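PDB 2WTM: EST1E from Clostridium proteoclasticum, which hydrolyses ester bonds as a promiscuous feruloyl esterase of the alpha/beta-hydrolase type, probably through a Ser-His-Asp catalytic triad. Local coordinates for residues 27-32 / 91-96; 134-139 / 209-214; 144-149 / 171-176. One frame throughout, in Å; residues are numbered along the deposited sequence.

Interaction 1: residues 27-32 / 91-96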
loop_
_atom_site.group_PDB
_atom_site.type_symbol
_atom_site.label_atom_id
_atom_site.label_comp_id
_atom_site.label_asym_id
_atom_site.label_seq_id
_atom_site.Cartn_x
_atom_site.Cartn_y
_atom_site.Cartn_z
ATOM N N CYS A 27 27.308 15.491 -4.143
ATOM C CA CYS A 27 26.295 16.314 -4.770
ATOM C C CYS A 27 24.908 15.821 -4.332
ATOM O O CYS A 27 24.789 14.691 -3.828
ATOM C CB CYS A 27 26.361 16.241 -6.286
ATOM S SG CYS A 27 26.233 14.626 -7.003
ATOM N N PRO A 28 23.890 16.674 -4.526
ATOM C CA PRO A 28 22.508 16.223 -4.259
ATOM C C PRO A 28 22.045 15.206 -5.285
ATOM O O PRO A 28 22.631 15.063 -6.356
ATOM C CB PRO A 28 21.684 17.492 -4.376
ATOM C CG PRO A 28 22.668 18.631 -4.355
ATOM C CD PRO A 28 23.909 18.076 -4.988
ATOM N N LEU A 29 20.948 14.506 -4.997
ATOM C CA LEU A 29 20.412 13.482 -5.900
ATOM C C LEU A 29 18.873 13.677 -5.958
ATOM O O LEU A 29 18.239 13.820 -4.897
ATOM C CB LEU A 29 20.663 12.111 -5.350
ATOM C CG LEU A 29 19.981 10.993 -6.119
ATOM C CD1 LEU A 29 20.815 10.646 -7.225
ATOM C CD2 LEU A 29 19.716 9.763 -5.281
ATOM N N CYS A 30 18.319 13.726 -7.157
ATOM C CA CYS A 30 16.856 13.754 -7.322
ATOM C C CYS A 30 16.382 12.456 -7.922
ATOM O O CYS A 30 16.802 12.042 -8.994
ATOM C CB CYS A 30 16.393 14.891 -8.140
ATOM S SG CYS A 30 14.628 15.181 -8.227
ATOM N N ILE A 31 15.452 11.786 -7.216
ATOM C CA ILE A 31 14.733 10.636 -7.703
ATOM C C ILE A 31 13.582 11.130 -8.607
ATOM O O ILE A 31 12.817 12.029 -8.234
ATOM C CB ILE A 31 14.202 9.784 -6.543
ATOM C CG1 ILE A 31 15.371 9.193 -5.727
ATOM C CG2 ILE A 31 13.388 8.599 -7.058
ATOM C CD1 ILE A 31 14.986 8.668 -4.346
ATOM N N ILE A 32 13.442 10.532 -9.775
ATOM C CA ILE A 32 12.448 10.961 -10.784
ATOM C C ILE A 32 11.598 9.766 -11.150
ATOM O O ILE A 32 12.110 8.737 -11.625
ATOM C CB ILE A 32 13.119 11.493 -12.102
ATOM C CG1 ILE A 32 14.065 12.630 -11.714
ATOM C CG2 ILE A 32 12.062 12.032 -13.024
ATOM C CD1 ILE A 32 14.844 13.181 -12.941
ATOM N N ASP A 91 15.941 3.787 -0.383
ATOM C CA ASP A 91 16.870 3.011 0.486
ATOM C C ASP A 91 18.192 2.783 -0.233
ATOM O O ASP A 91 19.262 2.740 0.430
ATOM C CB ASP A 91 16.216 1.709 1.002
ATOM C CG ASP A 91 15.135 1.996 2.057
ATOM O OD1 ASP A 91 15.109 3.132 2.578
ATOM O OD2 ASP A 91 14.353 1.039 2.294
ATOM N N TYR A 92 18.133 2.604 -1.533
ATOM C CA TYR A 92 19.341 2.421 -2.363
ATOM C C TYR A 92 20.121 3.737 -2.363
ATOM O O TYR A 92 21.352 3.766 -2.154
ATOM C CB TYR A 92 18.954 2.023 -3.790
ATOM C CG TYR A 92 20.128 2.027 -4.741
ATOM C CD1 TYR A 92 20.962 0.959 -4.766
ATOM C CD2 TYR A 92 20.382 3.101 -5.523
ATOM C CE1 TYR A 92 22.108 0.982 -5.635
ATOM C CE2 TYR A 92 21.481 3.134 -6.376
ATOM C CZ TYR A 92 22.314 2.089 -6.400
ATOM O OH TYR A 92 23.408 2.141 -7.265
ATOM N N ALA A 93 19.425 4.832 -2.617
ATOM C CA ALA A 93 20.045 6.163 -2.699
ATOM C C ALA A 93 20.729 6.586 -1.402
ATOM O O ALA A 93 21.772 7.258 -1.407
ATOM C CB ALA A 93 18.969 7.202 -3.101
ATOM N N LYS A 94 20.126 6.246 -0.262
ATOM C CA LYS A 94 20.671 6.635 1.065
ATOM C C LYS A 94 22.038 5.924 1.323
ATOM O O LYS A 94 22.774 6.292 2.228
ATOM C CB LYS A 94 19.700 6.237 2.157
ATOM C CG LYS A 94 18.517 7.100 2.257
ATOM C CD LYS A 94 17.466 6.476 3.199
ATOM C CE LYS A 94 17.778 6.736 4.655
ATOM N NZ LYS A 94 16.857 5.943 5.576
ATOM N N LYS A 95 22.332 4.892 0.569
ATOM C CA LYS A 95 23.631 4.196 0.665
ATOM C C LYS A 95 24.702 4.697 -0.276
ATOM O O LYS A 95 25.839 4.205 -0.254
ATOM C CB LYS A 95 23.403 2.716 0.474
ATOM C CG LYS A 95 22.624 2.157 1.711
ATOM C CD LYS A 95 22.292 0.700 1.558
ATOM C CE LYS A 95 23.499 -0.156 1.911
ATOM N NZ LYS A 95 23.766 -1.277 0.919
ATOM N N LEU A 96 24.363 5.655 -1.130
ATOM C CA LEU A 96 25.340 6.153 -2.098
ATOM C C LEU A 96 26.224 7.164 -1.375
ATOM O O LEU A 96 25.745 8.140 -0.862
ATOM C CB LEU A 96 24.617 6.780 -3.296
ATOM C CG LEU A 96 23.850 5.773 -4.184
ATOM C CD1 LEU A 96 23.125 6.484 -5.317
ATOM C CD2 LEU A 96 24.769 4.706 -4.703
#

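Interaction 2: residues 134-139 / 209-214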
loop_
_atom_site.group_PDB
_atom_site.type_symbol
_atom_site.label_atom_id
_atom_site.label_comp_id
_atom_site.label_asym_id
_atom_site.label_seq_id
_atom_site.Cartn_x
_atom_site.Cartn_y
_atom_site.Cartn_z
ATOM N N ALA A 134 -1.171 13.479 -11.013
ATOM C CA ALA A 134 -2.507 12.881 -11.082
ATOM C C ALA A 134 -3.069 12.683 -9.688
ATOM O O ALA A 134 -3.504 11.561 -9.345
ATOM C CB ALA A 134 -2.453 11.541 -11.842
ATOM N N ALA A 135 -3.115 13.756 -8.894
ATOM C CA ALA A 135 -3.406 13.660 -7.468
ATOM C C ALA A 135 -4.871 13.350 -7.168
ATOM O O ALA A 135 -5.215 12.997 -6.022
ATOM C CB ALA A 135 -3.043 14.941 -6.797
ATOM N N MET A 136 -5.734 13.488 -8.165
ATOM C CA MET A 136 -7.172 13.133 -7.966
ATOM C C MET A 136 -7.445 11.642 -8.211
ATOM O O MET A 136 -8.600 11.206 -8.028
ATOM C CB MET A 136 -8.098 14.004 -8.849
ATOM C CG MET A 136 -7.972 15.482 -8.659
ATOM S SD MET A 136 -8.443 15.909 -7.016
ATOM C CE MET A 136 -10.139 15.377 -7.063
ATOM N N ILE A 137 -6.457 10.818 -8.616
ATOM C CA ILE A 137 -6.784 9.409 -8.908
ATOM C C ILE A 137 -7.571 8.765 -7.752
ATOM O O ILE A 137 -8.545 8.087 -8.011
ATOM C CB ILE A 137 -5.539 8.611 -9.353
ATOM C CG1 ILE A 137 -5.282 8.919 -10.848
ATOM C CG2 ILE A 137 -5.754 7.121 -9.103
ATOM C CD1 ILE A 137 -4.027 8.332 -11.364
ATOM N N PRO A 138 -7.102 8.892 -6.484
ATOM C CA PRO A 138 -7.864 8.169 -5.385
ATOM C C PRO A 138 -9.266 8.678 -5.213
ATOM O O PRO A 138 -10.178 7.812 -5.118
ATOM C CB PRO A 138 -6.964 8.318 -4.152
ATOM C CG PRO A 138 -5.549 8.539 -4.814
ATOM C CD PRO A 138 -5.802 9.419 -6.013
ATOM N N GLU A 139 -9.450 9.970 -5.215
ATOM C CA GLU A 139 -10.827 10.526 -4.969
ATOM C C GLU A 139 -11.730 10.084 -6.134
ATOM O O GLU A 139 -12.850 9.565 -5.951
ATOM C CB GLU A 139 -10.808 12.025 -4.779
ATOM C CG GLU A 139 -12.190 12.614 -4.815
ATOM C CD GLU A 139 -12.261 14.123 -4.557
ATOM O OE1 GLU A 139 -11.282 14.802 -4.173
ATOM O OE2 GLU A 139 -13.369 14.638 -4.791
ATOM N N VAL A 209 -4.069 23.591 -8.605
ATOM C CA VAL A 209 -4.335 24.843 -7.902
ATOM C C VAL A 209 -4.754 24.571 -6.460
ATOM O O VAL A 209 -4.197 25.164 -5.542
ATOM C CB VAL A 209 -5.410 25.715 -8.629
ATOM C CG1 VAL A 209 -5.683 26.998 -7.854
ATOM C CG2 VAL A 209 -4.983 25.990 -10.080
ATOM N N ALA A 210 -5.714 23.648 -6.251
ATOM C CA ALA A 210 -6.195 23.351 -4.918
ATOM C C ALA A 210 -5.108 22.756 -4.023
ATOM O O ALA A 210 -4.870 23.211 -2.877
ATOM C CB ALA A 210 -7.374 22.396 -5.015
ATOM N N PHE A 211 -4.416 21.709 -4.515
ATOM C CA PHE A 211 -3.357 21.116 -3.705
ATOM C C PHE A 211 -2.236 22.121 -3.381
ATOM O O PHE A 211 -1.703 22.135 -2.293
ATOM C CB PHE A 211 -2.804 19.787 -4.288
ATOM C CG PHE A 211 -3.758 18.641 -4.121
ATOM C CD1 PHE A 211 -4.064 18.177 -2.869
ATOM C CD2 PHE A 211 -4.329 18.035 -5.238
ATOM C CE1 PHE A 211 -4.969 17.075 -2.728
ATOM C CE2 PHE A 211 -5.243 16.982 -5.116
ATOM C CZ PHE A 211 -5.552 16.510 -3.863
ATOM N N SER A 212 -1.906 22.996 -4.316
ATOM C CA SER A 212 -0.872 24.010 -4.064
ATOM C C SER A 212 -1.205 24.921 -2.900
ATOM O O SER A 212 -0.316 25.464 -2.273
ATOM C CB SER A 212 -0.576 24.852 -5.292
ATOM O OG SER A 212 -1.583 25.850 -5.619
ATOM N N LYS A 213 -2.488 25.156 -2.680
ATOM C CA LYS A 213 -2.923 25.985 -1.564
ATOM C C LYS A 213 -2.948 25.197 -0.273
ATOM O O LYS A 213 -2.759 25.769 0.790
ATOM C CB LYS A 213 -4.294 26.596 -1.871
ATOM C CG LYS A 213 -4.241 27.518 -3.103
ATOM C CD LYS A 213 -5.483 28.294 -3.339
ATOM C CE LYS A 213 -5.659 28.722 -4.815
ATOM N NZ LYS A 213 -4.607 29.634 -5.315
ATOM N N GLN A 214 -3.134 23.868 -0.356
ATOM C CA GLN A 214 -3.135 23.040 0.832
ATOM C C GLN A 214 -1.764 22.861 1.477
ATOM O O GLN A 214 -1.606 22.807 2.713
ATOM C CB GLN A 214 -3.733 21.677 0.518
ATOM C CG GLN A 214 -4.005 20.930 1.758
ATOM C CD GLN A 214 -4.381 19.505 1.544
ATOM O OE1 GLN A 214 -4.948 19.139 0.484
ATOM N NE2 GLN A 214 -4.182 18.707 2.606
#

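Interaction 3: residues 144-149 / 171-176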
loop_
_atom_site.group_PDB
_atom_site.type_symbol
_atom_site.label_atom_id
_atom_site.label_comp_id
_atom_site.label_asym_id
_atom_site.label_seq_id
_atom_site.Cartn_x
_atom_site.Cartn_y
_atom_site.Cartn_z
ATOM N N GLY A 144 -15.943 6.190 -8.942
ATOM C CA GLY A 144 -16.167 5.208 -10.013
ATOM C C GLY A 144 -15.591 5.629 -11.344
ATOM O O GLY A 144 -16.148 5.277 -12.406
ATOM N N GLU A 145 -14.458 6.339 -11.372
ATOM C CA GLU A 145 -13.783 6.538 -12.637
ATOM C C GLU A 145 -12.250 6.384 -12.500
ATOM O O GLU A 145 -11.669 6.649 -11.418
ATOM C CB GLU A 145 -14.122 7.901 -13.205
ATOM C CG GLU A 145 -13.211 8.346 -14.333
ATOM C CD GLU A 145 -13.532 9.731 -14.923
ATOM O OE1 GLU A 145 -14.679 10.197 -14.706
ATOM O OE2 GLU A 145 -12.593 10.334 -15.541
ATOM N N LEU A 146 -11.604 6.017 -13.594
ATOM C CA LEU A 146 -10.172 6.021 -13.655
ATOM C C LEU A 146 -9.787 6.464 -15.053
ATOM O O LEU A 146 -10.025 5.727 -16.017
ATOM C CB LEU A 146 -9.564 4.626 -13.372
ATOM C CG LEU A 146 -8.031 4.518 -13.606
ATOM C CD1 LEU A 146 -7.262 5.416 -12.602
ATOM C CD2 LEU A 146 -7.600 3.070 -13.541
ATOM N N LEU A 147 -9.192 7.636 -15.137
ATOM C CA LEU A 147 -8.626 8.166 -16.381
ATOM C C LEU A 147 -9.643 8.072 -17.539
ATOM O O LEU A 147 -9.323 7.536 -18.610
ATOM C CB LEU A 147 -7.333 7.407 -16.705
ATOM C CG LEU A 147 -6.168 7.478 -15.730
ATOM C CD1 LEU A 147 -4.937 6.655 -16.183
ATOM C CD2 LEU A 147 -5.758 8.947 -15.458
ATOM N N GLY A 148 -10.882 8.466 -17.293
ATOM C CA GLY A 148 -11.956 8.441 -18.309
ATOM C C GLY A 148 -12.852 7.206 -18.380
ATOM O O GLY A 148 -13.968 7.296 -18.900
ATOM N N LEU A 149 -12.415 6.074 -17.837
ATOM C CA LEU A 149 -13.274 4.905 -17.746
ATOM C C LEU A 149 -14.157 5.020 -16.565
ATOM O O LEU A 149 -13.654 5.279 -15.482
ATOM C CB LEU A 149 -12.477 3.617 -17.614
ATOM C CG LEU A 149 -11.614 3.217 -18.780
ATOM C CD1 LEU A 149 -10.838 1.944 -18.494
ATOM C CD2 LEU A 149 -12.473 2.957 -19.919
ATOM N N ASN A 171 -7.759 -4.553 -9.060
ATOM C CA ASN A 171 -6.995 -4.343 -7.824
ATOM C C ASN A 171 -6.355 -2.926 -7.818
ATOM O O ASN A 171 -6.195 -2.309 -6.770
ATOM C CB ASN A 171 -5.832 -5.356 -7.708
ATOM C CG ASN A 171 -6.324 -6.766 -7.422
ATOM O OD1 ASN A 171 -7.508 -6.936 -7.053
ATOM N ND2 ASN A 171 -5.477 -7.773 -7.629
ATOM N N TYR A 172 -5.931 -2.429 -8.976
ATOM C CA TYR A 172 -5.392 -1.054 -9.060
ATOM C C TYR A 172 -6.425 -0.109 -8.369
ATOM O O TYR A 172 -6.020 0.743 -7.564
ATOM C CB TYR A 172 -5.125 -0.632 -10.523
ATOM C CG TYR A 172 -4.663 0.821 -10.626
ATOM C CD1 TYR A 172 -3.380 1.156 -10.857
ATOM C CD2 TYR A 172 -5.555 1.851 -10.444
ATOM C CE1 TYR A 172 -2.980 2.459 -10.861
ATOM C CE2 TYR A 172 -5.180 3.166 -10.438
ATOM C CZ TYR A 172 -3.882 3.481 -10.679
ATOM O OH TYR A 172 -3.467 4.809 -10.718
ATOM N N VAL A 173 -7.697 -0.225 -8.742
ATOM C CA VAL A 173 -8.781 0.601 -8.183
ATOM C C VAL A 173 -9.061 0.328 -6.690
ATOM O O VAL A 173 -9.167 1.263 -5.918
ATOM C CB VAL A 173 -10.108 0.463 -8.991
ATOM C CG1 VAL A 173 -11.250 1.311 -8.415
ATOM C CG2 VAL A 173 -9.800 0.787 -10.484
ATOM N N ARG A 174 -9.098 -0.955 -6.317
ATOM C CA ARG A 174 -9.253 -1.333 -4.888
ATOM C C ARG A 174 -8.232 -0.652 -3.998
ATOM O O ARG A 174 -8.528 -0.183 -2.931
ATOM C CB ARG A 174 -9.213 -2.823 -4.752
ATOM C CG ARG A 174 -10.270 -3.575 -5.532
ATOM C CD ARG A 174 -10.312 -5.014 -5.289
ATOM N NE ARG A 174 -11.318 -5.694 -6.098
ATOM C CZ ARG A 174 -12.576 -5.869 -5.726
ATOM N NH1 ARG A 174 -12.978 -5.428 -4.547
ATOM N NH2 ARG A 174 -13.438 -6.511 -6.511
ATOM N N VAL A 175 -6.976 -0.619 -4.486
ATOM C CA VAL A 175 -5.894 0.031 -3.770
ATOM C C VAL A 175 -6.035 1.544 -3.794
ATOM O O VAL A 175 -5.903 2.233 -2.798
ATOM C CB VAL A 175 -4.538 -0.402 -4.361
ATOM C CG1 VAL A 175 -3.428 0.474 -3.870
ATOM C CG2 VAL A 175 -4.271 -1.878 -4.065
ATOM N N ALA A 176 -6.264 2.106 -4.959
ATOM C CA ALA A 176 -6.329 3.552 -5.112
ATOM C C ALA A 176 -7.387 4.170 -4.208
ATOM O O ALA A 176 -7.221 5.266 -3.645
ATOM C CB ALA A 176 -6.602 3.954 -6.556
#

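Interaction 1: residues 27-32 / 91-96
L29 and I31 reach from strand 27-33 to a single methyl group, that of A93 near the end of helix 79-93, and the contact between residues 27-32 and 91-96 is a small example of how a helix is laid against the face of a sheet. The meeting is wholly apolar. One branch of L29 does most of the touching: L29 CD2 stands 3.4 Å from A93 CB, methyl against methyl and closer than two methyl groups usually sit. L29 holds CG anti to its own backbone N (chi1 172°), which sends the branched end out from the strand toward the helix. I31, two residues on and therefore on the same face of the strand, gives a looser second contact, its CD1 lying 4.4 Å from A93 CB. L29 CA and A93 CA, the nearest such pair, are 8.0 Å apart, a spacing the short alanine side chain permits.

No hydrogen bond links the two segments; L29 spends its backbone bonds on D101 and Y103 of strand 99-107, while 91-96 bonds within itself. Past A93 the chain makes a type I turn, closed by L96 N bonding to A93 O at 3.1 Å, and this swings L96 so that its CB also points toward the strand.

The same part of the chain also reaches the second subunit: K94 forms a salt bridge with D158 and D91 a hydrogen bond with N171, both of that subunit. Strand 27-33 itself runs parallel between strands 58-62 and 99-107 in the central sheet, with C30 and I32 packing on helix 43-54 while L29 and I31 meet helix 79-93.

Interaction 2: residues 134-139 / 209-214
F211 pushes one corner of its ring against the methyl group of A135 and the sulfur of M136, so that a single aromatic side chain from helix 205-214 joins that helix to the turn leading into helix 137-143. F211 CE2 is the common point, 3.4 Å from A135 CB and 3.9 Å from M136 SD, while the neighbouring F211 CD2 is 3.7 Å from A135 CB. Both partners approach the ring obliquely.

The M136 sulfur makes a Met-aromatic contact, with SD 5.1 Å from the centroid of the F211 ring and 71° off the ring normal. The methionine gets there by folding up. Its CG lies beside the backbone N, and further bends at chi2 (-63°) and chi3 (-62°) draw the thioether into a compact hook, with SD rather than the terminal methyl nearest the phenyl group. F211 CG, anti to the carbonyl carbon, carries the ring out from the helix.

Behind these side chains the backbone is arranged as a type I turn from A134 to I137, in which I137 N bonds to A134 O at 3.1 Å; helix 137-143 starts from it. A134 is also backbone-bonded to S108, the probable nucleophile, which places this turn next to the likely active site. Helix 181-187 packs on F211 through E182 and V185, and M115 of helix 109-120 touches A135.

No hydrogen bond or salt bridge crosses between 134-139 and 209-214. Cohesion therefore rests on dispersion and close fit, with the polarisable sulfur probably adding a modest attraction to the phenyl ring.

Interaction 3: residues 144-149 / 171-176
L146 sets both of its methyl branches against helix 171-176, and the apolar part of the contact between residues 144-149 and 171-176 is almost entirely its work. L146 CD1 lies 3.8 Å from Y172 CE2, and L146 CD2 is 3.9 Å from both Y172 CD2 and Y172 CE2, so both branches gather at the CD2-CE2 bond of the ring. The two side chains cross at about a right angle, and CD1 comes to the ring obliquely. L146 CD2 also reaches 4.4 Å to V173 CG2, a looser touch one residue further along the helix. In both L146 (chi1 172°) and Y172 (chi1 176°), CG is anti to the backbone N, extending each side chain toward the other.

The segment that presents L146 is a tight beta hairpin. Strands 145-146 and 149-150 pair antiparallel around a type I' turn from L146 to L149, in which L146 N to L149 O (2.9 Å) and L149 N to L146 O (3.0 Å) form a reciprocal pair of backbone bonds. G144, just before it, ends helix 137-143 in a Schellman motif, its positive phi (99°) suiting glycine. The hairpin lies in the segment between core strands 125-131 and 192-197, which probably forms a cap, as in many alpha/beta-hydrolases.

Polar bonds flank the contact without crossing it. E145 OE2 accepts a weak bond from G148 N at 3.1 Å, while OE1 of the same carboxylate forms a salt bridge with K150. The hydroxyl of Y172 is hydrogen-bonded to Q109, and H77 and the Y172 ring meet edge-to-face. Farther round the helix, R174 is salt-bridged to D123 of the second subunit.

Overall arrangement
Interactions 2 and 3 are neighbours, their centres 16 Å apart, and they touch directly: I137 CD1 lies 3.6 Å from Y172 OH, and I137 CG2 lies 4.2 Å from L146 CD1. Helix 137-143 runs from the turn of interaction 2 to the hairpin of interaction 3, carrying the chain from beside S108 into the probable cap. S108, with H228 and D200, forms the likely triad; A134 and Q109 tie interactions 2 and 3 to its surroundings. Interaction 1 stands apart on the opposite side of the chain's centre, its centre 26 Å from that of interaction 2 and 31 Å from that of interaction 3. Across the dimer, however, interaction 1 meets interaction 3, since D91 of one subunit is hydrogen-bonded to N171 of the other.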